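Local atomic coordinates of anopheles Plasmodium-responsive Leucine-rich repeat protein 1B (PDB entry 4XGO), a protein that probably acts in mosquito immunity to Plasmodium, with LRIM1 as a likely partner, this chain being its leucine-rich repeat domain. Residues T48-L62 with V70-S84. Numbering follows the deposited sequence.
With ACT (acetate ion), chain F.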
ATOM      1  N   THR A  48      31.626  12.214  -3.998  1.00 23.80           N
ATOM      2  CA  THR A  48      31.577  12.519  -2.574  1.00 23.06           C
ATOM      3  C   THR A  48      30.445  11.785  -1.820  1.00 21.48           C
ATOM      4  O   THR A  48      30.447  11.778  -0.607  1.00 21.18           O
ATOM      5  CB  THR A  48      31.384  14.032  -2.348  1.00 23.64           C
ATOM      6  OG1 THR A  48      30.251  14.480  -3.102  1.00 23.77           O
ATOM      7  CG2 THR A  48      32.618  14.824  -2.784  1.00 24.99           C
ATOM      8  N   ILE A  49      29.505  11.169  -2.537  1.00 20.45           N
ATOM      9  CA  ILE A  49      28.297  10.583  -1.886  1.00 19.40           C
ATOM     10  C   ILE A  49      28.655   9.457  -0.907  1.00 18.90           C
ATOM     11  O   ILE A  49      29.363   8.492  -1.258  1.00 19.21           O
ATOM     12  CB  ILE A  49      27.304  10.054  -2.936  1.00 19.17           C
ATOM     13  CG1 ILE A  49      26.732  11.216  -3.744  1.00 19.25           C
ATOM     14  CG2 ILE A  49      26.172   9.259  -2.263  1.00 18.92           C
ATOM     15  CD1 ILE A  49      26.075  10.794  -5.041  1.00 19.40           C
ATOM     16  N   GLN A  50      28.183   9.597   0.326  1.00 18.71           N
ATOM     17  CA  GLN A  50      28.289   8.544   1.318  1.00 18.69           C
ATOM     18  C   GLN A  50      26.928   7.914   1.604  1.00 17.23           C
ATOM     19  O   GLN A  50      26.863   6.743   1.914  1.00 16.94           O
ATOM     20  CB  GLN A  50      28.860   9.093   2.601  1.00 20.58           C
ATOM     21  CG  GLN A  50      30.314   9.523   2.450  1.00 22.66           C
ATOM     22  CD  GLN A  50      30.849  10.145   3.709  1.00 25.18           C
ATOM     23  OE1 GLN A  50      30.339   9.898   4.799  1.00 27.87           O
ATOM     24  NE2 GLN A  50      31.875  10.975   3.568  1.00 27.17           N
ATOM     25  N   LYS A  51      25.859   8.707   1.547  1.00 16.55           N
ATOM     26  CA  LYS A  51      24.491   8.184   1.746  1.00 15.77           C
ATOM     27  C   LYS A  51      23.625   8.539   0.556  1.00 15.13           C
ATOM     28  O   LYS A  51      23.457   9.716   0.215  1.00 15.30           O
ATOM     29  CB  LYS A  51      23.868   8.732   3.026  1.00 16.45           C
ATOM     30  CG  LYS A  51      24.688   8.463   4.265  1.00 17.35           C
ATOM     31  CD  LYS A  51      23.876   8.809   5.502  1.00 18.81           C
ATOM     32  CE  LYS A  51      24.715   8.621   6.750  1.00 20.25           C
ATOM     33  NZ  LYS A  51      23.966   9.057   7.959  1.00 21.34           N
ATOM     34  N   LEU A  52      23.073   7.514  -0.090  1.00 13.80           N
ATOM     35  CA  LEU A  52      22.313   7.698  -1.313  1.00 13.64           C
ATOM     36  C   LEU A  52      20.903   7.187  -1.119  1.00 13.26           C
ATOM     37  O   LEU A  52      20.703   5.996  -0.882  1.00 12.21           O
ATOM     38  CB  LEU A  52      22.973   6.951  -2.464  1.00 13.92           C
ATOM     39  CG  LEU A  52      22.315   6.997  -3.835  1.00 14.34           C
ATOM     40  CD1 LEU A  52      22.107   8.431  -4.281  1.00 14.70           C
ATOM     41  CD2 LEU A  52      23.181   6.198  -4.826  1.00 14.63           C
ATOM     42  N   TYR A  53      19.942   8.102  -1.190  1.00 12.95           N
ATOM     43  CA  TYR A  53      18.538   7.763  -0.991  1.00 12.71           C
ATOM     44  C   TYR A  53      17.800   7.826  -2.315  1.00 12.96           C
ATOM     45  O   TYR A  53      17.739   8.895  -2.939  1.00 12.90           O
ATOM     46  CB  TYR A  53      17.884   8.712   0.009  1.00 12.68           C
ATOM     47  CG  TYR A  53      18.597   8.925   1.320  1.00 12.85           C
ATOM     48  CD1 TYR A  53      19.346   7.923   1.910  1.00 13.03           C
ATOM     49  CD2 TYR A  53      18.463  10.143   2.005  1.00 13.44           C
ATOM     50  CE1 TYR A  53      19.954   8.101   3.133  1.00 13.46           C
ATOM     51  CE2 TYR A  53      19.057  10.337   3.244  1.00 13.66           C
ATOM     52  CZ  TYR A  53      19.807   9.332   3.800  1.00 14.04           C
ATOM     53  OH  TYR A  53      20.400   9.510   5.033  1.00 15.20           O
ATOM     54  N   MET A  54      17.283   6.674  -2.772  1.00 12.88           N
ATOM     55  CA  MET A  54      16.492   6.598  -4.014  1.00 13.52           C
ATOM     56  C   MET A  54      15.176   5.832  -3.804  1.00 13.40           C
ATOM     57  O   MET A  54      14.667   5.134  -4.698  1.00 13.37           O
ATOM     58  CB  MET A  54      17.334   5.987  -5.156  1.00 14.62           C
ATOM     59  CG  MET A  54      18.576   6.792  -5.452  1.00 15.62           C
ATOM     60  SD  MET A  54      19.487   6.147  -6.882  1.00 18.25           S
ATOM     61  CE  MET A  54      20.474   4.909  -6.104  1.00 18.30           C
ATOM     62  N   ARG A  55      14.604   6.024  -2.621  1.00 13.16           N
ATOM     63  CA  ARG A  55      13.349   5.379  -2.232  1.00 13.21           C
ATOM     64  C   ARG A  55      12.162   6.024  -2.979  1.00 12.91           C
ATOM     65  O   ARG A  55      12.235   7.183  -3.380  1.00 12.23           O
ATOM     66  CB  ARG A  55      13.088   5.587  -0.729  1.00 14.04           C
ATOM     67  CG  ARG A  55      14.211   5.250   0.249  1.00 14.95           C
ATOM     68  CD  ARG A  55      13.821   5.688   1.674  1.00 16.48           C
ATOM     69  NE  ARG A  55      12.952   4.675   2.273  1.00 18.13           N
ATOM     70  CZ  ARG A  55      11.984   4.872   3.163  1.00 20.48           C
ATOM     71  NH1 ARG A  55      11.669   6.069   3.624  1.00 21.39           N
ATOM     72  NH2 ARG A  55      11.290   3.830   3.588  1.00 21.96           N
ATOM     73  N   PHE A  56      11.097   5.246  -3.174  1.00 12.62           N
ATOM     74  CA  PHE A  56       9.837   5.729  -3.736  1.00 13.12           C
ATOM     75  C   PHE A  56      10.010   6.298  -5.139  1.00 13.72           C
ATOM     76  O   PHE A  56       9.501   7.377  -5.458  1.00 14.01           O
ATOM     77  CB  PHE A  56       9.177   6.772  -2.820  1.00 13.32           C
ATOM     78  CG  PHE A  56       8.971   6.299  -1.409  1.00 13.06           C
ATOM     79  CD1 PHE A  56       7.910   5.489  -1.097  1.00 13.44           C
ATOM     80  CD2 PHE A  56       9.808   6.727  -0.392  1.00 13.12           C
ATOM     81  CE1 PHE A  56       7.690   5.086   0.213  1.00 13.01           C
ATOM     82  CE2 PHE A  56       9.608   6.319   0.913  1.00 12.98           C
ATOM     83  CZ  PHE A  56       8.557   5.493   1.213  1.00 12.65           C
ATOM     84  N   ASN A  57      10.731   5.564  -5.971  1.00 13.93           N
ATOM     85  CA  ASN A  57      10.844   5.904  -7.376  1.00 14.64           C
ATOM     86  C   ASN A  57      10.211   4.779  -8.184  1.00 15.56           C
ATOM     87  O   ASN A  57       9.403   4.004  -7.659  1.00 15.60           O
ATOM     88  CB  ASN A  57      12.319   6.150  -7.723  1.00 14.15           C
ATOM     89  CG  ASN A  57      12.815   7.504  -7.243  1.00 13.93           C
ATOM     90  OD1 ASN A  57      12.348   8.560  -7.709  1.00 14.13           O
ATOM     91  ND2 ASN A  57      13.762   7.489  -6.329  1.00 13.38           N
ATOM     92  N   VAL A  58      10.557   4.668  -9.461  1.00 16.82           N
ATOM     93  CA  VAL A  58      10.006   3.590 -10.283  1.00 18.15           C
ATOM     94  C   VAL A  58      11.138   2.878 -11.018  1.00 18.34           C
ATOM     95  O   VAL A  58      11.016   2.530 -12.192  1.00 19.51           O
ATOM     96  CB  VAL A  58       8.904   4.103 -11.248  1.00 19.55           C
ATOM     97  CG1 VAL A  58       7.623   4.390 -10.468  1.00 20.08           C
ATOM     98  CG2 VAL A  58       9.354   5.337 -11.997  1.00 20.15           C
ATOM     99  N   ILE A  59      12.221   2.628 -10.294  1.00 17.73           N
ATOM    100  CA  ILE A  59      13.430   2.079 -10.871  1.00 17.75           C
ATOM    101  C   ILE A  59      13.209   0.593 -11.157  1.00 18.21           C
ATOM    102  O   ILE A  59      12.822  -0.171 -10.274  1.00 17.09           O
ATOM    103  CB  ILE A  59      14.648   2.278  -9.947  1.00 17.03           C
ATOM    104  CG1 ILE A  59      14.950   3.774  -9.749  1.00 16.81           C
ATOM    105  CG2 ILE A  59      15.867   1.558 -10.509  1.00 17.34           C
ATOM    106  CD1 ILE A  59      15.766   4.072  -8.502  1.00 16.17           C
ATOM    107  N   ARG A  60      13.445   0.200 -12.410  1.00 19.70           N
ATOM    108  CA  ARG A  60      13.215  -1.185 -12.853  1.00 21.10           C
ATOM    109  C   ARG A  60      14.494  -2.019 -12.891  1.00 21.01           C
ATOM    110  O   ARG A  60      14.458  -3.224 -12.612  1.00 20.47           O
ATOM    111  CB  ARG A  60      12.535  -1.167 -14.223  1.00 23.41           C
ATOM    112  CG  ARG A  60      12.199  -2.526 -14.790  1.00 25.67           C
ATOM    113  CD  ARG A  60      11.059  -3.217 -14.073  1.00 26.86           C
ATOM    114  NE  ARG A  60      10.949  -4.597 -14.550  1.00 29.04           N
ATOM    115  CZ  ARG A  60      11.644  -5.627 -14.071  1.00 30.36           C
ATOM    116  NH1 ARG A  60      12.510  -5.466 -13.070  1.00 29.68           N
ATOM    117  NH2 ARG A  60      11.465  -6.835 -14.602  1.00 32.94           N
ATOM    118  N   TYR A  61      15.609  -1.383 -13.252  1.00 21.69           N
ATOM    119  CA  TYR A  61      16.925  -2.031 -13.326  1.00 22.11           C
ATOM    120  C   TYR A  61      18.004  -1.121 -12.791  1.00 21.01           C
ATOM    121  O   TYR A  61      17.905   0.104 -12.910  1.00 20.34           O
ATOM    122  CB  TYR A  61      17.311  -2.339 -14.783  1.00 24.31           C
ATOM    123  CG  TYR A  61      16.270  -3.075 -15.552  1.00 26.12           C
ATOM    124  CD1 TYR A  61      16.064  -4.435 -15.350  1.00 27.30           C
ATOM    125  CD2 TYR A  61      15.484  -2.414 -16.489  1.00 27.41           C
ATOM    126  CE1 TYR A  61      15.089  -5.121 -16.063  1.00 28.98           C
ATOM    127  CE2 TYR A  61      14.511  -3.089 -17.205  1.00 29.14           C
ATOM    128  CZ  TYR A  61      14.320  -4.433 -16.992  1.00 29.63           C
ATOM    129  OH  TYR A  61      13.347  -5.093 -17.707  1.00 33.16           O
ATOM    130  N   LEU A  62      19.038  -1.723 -12.212  1.00 20.22           N
ATOM    131  CA  LEU A  62      20.269  -1.022 -11.890  1.00 19.91           C
ATOM    132  C   LEU A  62      21.363  -1.465 -12.867  1.00 20.38           C
ATOM    133  O   LEU A  62      21.587  -2.666 -13.012  1.00 20.27           O
ATOM    134  CB  LEU A  62      20.741  -1.358 -10.483  1.00 19.39           C
ATOM    135  CG  LEU A  62      19.868  -0.932  -9.303  1.00 19.37           C
ATOM    136  CD1 LEU A  62      20.481  -1.497  -8.033  1.00 19.28           C
ATOM    137  CD2 LEU A  62      19.731   0.571  -9.195  1.00 19.60           C
ATOM    138  N   VAL A  70      30.649   5.750  -6.787  1.00 22.02           N
ATOM    139  CA  VAL A  70      30.416   6.146  -5.395  1.00 20.97           C
ATOM    140  C   VAL A  70      31.115   5.206  -4.390  1.00 20.98           C
ATOM    141  O   VAL A  70      30.463   4.540  -3.570  1.00 20.11           O
ATOM    142  CB  VAL A  70      28.903   6.339  -5.087  1.00 20.85           C
ATOM    143  CG1 VAL A  70      28.369   7.569  -5.807  1.00 21.08           C
ATOM    144  CG2 VAL A  70      28.072   5.117  -5.469  1.00 20.35           C
ATOM    145  N   PRO A  71      32.466   5.198  -4.393  1.00 20.95           N
ATOM    146  CA  PRO A  71      33.187   4.230  -3.551  1.00 21.28           C
ATOM    147  C   PRO A  71      33.113   4.492  -2.039  1.00 20.94           C
ATOM    148  O   PRO A  71      33.416   3.596  -1.246  1.00 21.71           O
ATOM    149  CB  PRO A  71      34.626   4.334  -4.063  1.00 21.95           C
ATOM    150  CG  PRO A  71      34.736   5.739  -4.534  1.00 21.68           C
ATOM    151  CD  PRO A  71      33.395   6.071  -5.135  1.00 21.56           C
ATOM    152  N   LEU A  72      32.659   5.673  -1.641  1.00 20.41           N
ATOM    153  CA  LEU A  72      32.532   6.008  -0.230  1.00 19.74           C
ATOM    154  C   LEU A  72      31.154   5.641   0.329  1.00 18.51           C
ATOM    155  O   LEU A  72      30.889   5.938   1.476  1.00 17.73           O
ATOM    156  CB  LEU A  72      32.765   7.497  -0.007  1.00 20.34           C
ATOM    157  CG  LEU A  72      34.102   8.042  -0.520  1.00 21.32           C
ATOM    158  CD1 LEU A  72      34.190   9.517  -0.173  1.00 21.90           C
ATOM    159  CD2 LEU A  72      35.264   7.251   0.065  1.00 21.83           C
ATOM    160  N   LEU A  73      30.312   5.008  -0.489  1.00 17.52           N
ATOM    161  CA  LEU A  73      28.925   4.706  -0.115  1.00 17.50           C
ATOM    162  C   LEU A  73      28.871   3.892   1.175  1.00 16.48           C
ATOM    163  O   LEU A  73      29.461   2.815   1.258  1.00 16.69           O
ATOM    164  CB  LEU A  73      28.268   3.943  -1.265  1.00 17.85           C
ATOM    165  CG  LEU A  73      26.773   3.683  -1.191  1.00 18.22           C
ATOM    166  CD1 LEU A  73      25.988   4.962  -1.358  1.00 18.58           C
ATOM    167  CD2 LEU A  73      26.425   2.656  -2.251  1.00 18.30           C
ATOM    168  N   THR A  74      28.148   4.407   2.169  1.00 16.00           N
ATOM    169  CA  THR A  74      27.921   3.703   3.408  1.00 15.53           C
ATOM    170  C   THR A  74      26.445   3.327   3.597  1.00 14.38           C
ATOM    171  O   THR A  74      26.168   2.345   4.271  1.00 14.09           O
ATOM    172  CB  THR A  74      28.374   4.512   4.633  1.00 16.19           C
ATOM    173  OG1 THR A  74      27.578   5.693   4.749  1.00 16.90           O
ATOM    174  CG2 THR A  74      29.850   4.901   4.520  1.00 16.90           C
ATOM    175  N   VAL A  75      25.529   4.094   3.005  1.00 13.47           N
ATOM    176  CA  VAL A  75      24.082   3.856   3.167  1.00 13.26           C
ATOM    177  C   VAL A  75      23.415   3.955   1.815  1.00 13.02           C
ATOM    178  O   VAL A  75      23.619   4.941   1.110  1.00 13.68           O
ATOM    179  CB  VAL A  75      23.441   4.902   4.108  1.00 13.14           C
ATOM    180  CG1 VAL A  75      21.938   4.660   4.248  1.00 12.70           C
ATOM    181  CG2 VAL A  75      24.095   4.861   5.478  1.00 13.51           C
ATOM    182  N   LEU A  76      22.678   2.917   1.426  1.00 12.72           N
ATOM    183  CA  LEU A  76      21.932   2.913   0.181  1.00 12.62           C
ATOM    184  C   LEU A  76      20.500   2.485   0.486  1.00 12.62           C
ATOM    185  O   LEU A  76      20.297   1.408   1.002  1.00 11.89           O
ATOM    186  CB  LEU A  76      22.558   1.949  -0.829  1.00 12.95           C
ATOM    187  CG  LEU A  76      21.829   1.791  -2.158  1.00 13.19           C
ATOM    188  CD1 LEU A  76      21.874   3.074  -2.961  1.00 13.29           C
ATOM    189  CD2 LEU A  76      22.422   0.650  -2.965  1.00 13.51           C
ATOM    190  N   MET A  77      19.545   3.337   0.120  1.00 13.15           N
ATOM    191  CA  MET A  77      18.134   3.042   0.351  0.50 12.98           C
ATOM    192  C   MET A  77      17.387   3.093  -0.961  1.00 13.07           C
ATOM    193  O   MET A  77      17.331   4.141  -1.647  1.00 12.82           O
ATOM    194  CB  MET A  77      17.555   4.011   1.371  0.50 13.32           C
ATOM    195  CG  MET A  77      18.364   4.018   2.649  0.50 13.60           C
ATOM    196  SD  MET A  77      17.502   4.819   3.993  0.50 14.16           S
ATOM    197  CE  MET A  77      16.550   3.446   4.637  0.50 14.30           C
ATOM    198  N   LEU A  78      16.856   1.928  -1.339  1.00 12.51           N
ATOM    199  CA  LEU A  78      16.152   1.753  -2.599  1.00 12.89           C
ATOM    200  C   LEU A  78      14.798   1.123  -2.376  1.00 12.60           C
ATOM    201  O   LEU A  78      14.245   0.503  -3.288  1.00 12.25           O
ATOM    202  CB  LEU A  78      16.990   0.879  -3.548  1.00 13.46           C
ATOM    203  CG  LEU A  78      17.953   1.719  -4.369  1.00 14.37           C
ATOM    204  CD1 LEU A  78      19.080   0.842  -4.882  1.00 15.29           C
ATOM    205  CD2 LEU A  78      17.178   2.345  -5.514  1.00 14.95           C
ATOM    206  N   ASP A  79      14.227   1.370  -1.198  1.00 12.44           N
ATOM    207  CA  ASP A  79      12.899   0.839  -0.873  1.00 13.29           C
ATOM    208  C   ASP A  79      11.869   1.411  -1.823  1.00 13.50           C
ATOM    209  O   ASP A  79      11.998   2.553  -2.269  1.00 12.81           O
ATOM    210  CB  ASP A  79      12.489   1.154   0.557  1.00 13.79           C
ATOM    211  CG  ASP A  79      13.623   1.014   1.524  1.00 14.83           C
ATOM    212  OD1 ASP A  79      13.876  -0.094   2.051  1.00 15.52           O
ATOM    213  OD2 ASP A  79      14.287   2.048   1.732  1.00 15.03           O
ATOM    214  N   ARG A  80      10.848   0.617  -2.132  1.00 13.64           N
ATOM    215  CA  ARG A  80       9.713   1.071  -2.930  1.00 15.01           C
ATOM    216  C   ARG A  80      10.129   1.445  -4.338  1.00 15.14           C
ATOM    217  O   ARG A  80      10.007   2.602  -4.756  1.00 15.00           O
ATOM    218  CB  ARG A  80       8.984   2.248  -2.259  1.00 16.69           C
ATOM    219  CG  ARG A  80       8.344   1.872  -0.952  1.00 19.00           C
ATOM    220  CD  ARG A  80       7.004   1.237  -1.201  1.00 21.87           C
ATOM    221  NE  ARG A  80       6.383   0.899   0.073  1.00 25.30           N
ATOM    222  CZ  ARG A  80       5.210   0.303   0.201  1.00 28.52           C
ATOM    223  NH1 ARG A  80       4.508  -0.060  -0.872  1.00 30.70           N
ATOM    224  NH2 ARG A  80       4.752   0.042   1.421  1.00 31.40           N
ATOM    225  N   ASN A  81      10.652   0.446  -5.040  1.00 14.35           N
ATOM    226  CA  ASN A  81      10.947   0.563  -6.470  1.00 14.70           C
ATOM    227  C   ASN A  81      10.464  -0.729  -7.149  1.00 15.54           C
ATOM    228  O   ASN A  81       9.669  -1.478  -6.570  1.00 14.67           O
ATOM    229  CB  ASN A  81      12.433   0.826  -6.671  1.00 14.06           C
ATOM    230  CG  ASN A  81      12.792   2.276  -6.488  1.00 13.91           C
ATOM    231  OD1 ASN A  81      12.492   3.112  -7.353  1.00 13.70           O
ATOM    232  ND2 ASN A  81      13.456   2.590  -5.385  1.00 13.28           N
ATOM    233  N   ASP A  82      10.893  -0.958  -8.379  1.00 16.91           N
ATOM    234  CA  ASP A  82      10.382  -2.065  -9.166  1.00 18.58           C
ATOM    235  C   ASP A  82      11.479  -3.046  -9.561  1.00 18.30           C
ATOM    236  O   ASP A  82      11.387  -3.693 -10.591  1.00 18.80           O
ATOM    237  CB  ASP A  82       9.694  -1.516 -10.417  1.00 20.97           C
ATOM    238  CG  ASP A  82       8.504  -0.649 -10.082  1.00 22.83           C
ATOM    239  OD1 ASP A  82       7.789  -0.962  -9.120  1.00 26.45           O
ATOM    240  OD2 ASP A  82       8.264   0.344 -10.781  1.00 27.15           O
ATOM    241  N   LEU A  83      12.493  -3.199  -8.729  1.00 17.48           N
ATOM    242  CA  LEU A  83      13.591  -4.100  -9.054  1.00 17.54           C
ATOM    243  C   LEU A  83      13.141  -5.552  -8.900  1.00 17.77           C
ATOM    244  O   LEU A  83      12.441  -5.893  -7.943  1.00 16.74           O
ATOM    245  CB  LEU A  83      14.790  -3.846  -8.155  1.00 17.07           C
ATOM    246  CG  LEU A  83      15.377  -2.435  -8.251  1.00 17.28           C
ATOM    247  CD1 LEU A  83      16.267  -2.224  -7.056  1.00 17.28           C
ATOM    248  CD2 LEU A  83      16.140  -2.269  -9.556  1.00 18.04           C
ATOM    249  N   SER A  84      13.521  -6.392  -9.865  1.00 18.95           N
ATOM    250  CA  SER A  84      13.259  -7.837  -9.778  1.00 19.84           C
ATOM    251  C   SER A  84      14.542  -8.651  -9.565  1.00 19.89           C
ATOM    252  O   SER A  84      14.481  -9.800  -9.134  1.00 19.62           O
ATOM    253  CB  SER A  84      12.474  -8.334 -10.997  1.00 21.10           C
ATOM    254  OG  SER A  84      13.109  -7.955 -12.198  1.00 23.12           O
TER
HETATM  255  C   ACT F1004       8.363   1.636   2.983  1.00 44.14           C
HETATM  256  O   ACT F1004       8.769   2.484   3.804  1.00 46.81           O
HETATM  257  OXT ACT F1004       7.159   1.511   2.654  1.00 45.51           O
HETATM  258  CH3 ACT F1004       9.382   0.751   2.364  1.00 42.97           C
HETATM  259  O   HOH W   1      31.384   7.854  -2.999  1.00 18.43           O
HETATM  260  O   HOH W   2      28.593   7.760   5.938  1.00 39.55           O
HETATM  261  O   HOH W   3       7.682   1.697  -7.429  1.00 28.37           O
HETATM  262  O   HOH W   4      15.520  -5.672 -11.892  1.00 16.84           O
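The carboxamide of Asn81 bridges Met54 O and Ile59 N of the preceding turn. Its ND2 gives one N-H to Met54 O at 2.9 Å, in the plane of its amide, while its OD1 takes the backbone N-H of Ile59 at 3.0 Å along a nearly straight path (170°). With CG anti to its carbonyl carbon (chi1 -82°), Asn81 is directed into the interior of the solenoid, its second N-H going to Leu78 O of its own turn. Asn57 ND2 reaches Met54 O from the opposite face of that carbonyl, and Asn57 OD1 in turn receives backbone N-H groups of Leu33 and Ile35. Each amide thus bonds both its own turn and the preceding one, and Asn105 repeats the pattern on Leu78 O and Leu83 N. Strands 51-53 and 75-77 run almost exactly parallel and lay equivalent side chains next to each other. Leu52 and Leu76 point the same way into the core, CD2 of the former 3.9 Å from CD1 of the latter; just past the strands, Leu78 CD2 touches both Met54 CB and Ile59 CD1, at 3.7 Å each. Tyr53 and Met77 lie side by side on the other face; in the conformer given here, one of two, the sulfur of Met77 makes a tentative, oblique Met-aromatic contact with the ring. Next to them, Arg55 NE forms a salt bridge with Asp79 OD2 at 3.0 Å, meeting it from above the carboxylate plane; Arg55 NH1 bonds to Gly32 O of the second subunit, and Asp79 OD1 to Ser101 and Ser103. Short parallel strands, leucines turned inward and a stacked asparagine column are the signature of the leucine-rich repeat solenoid.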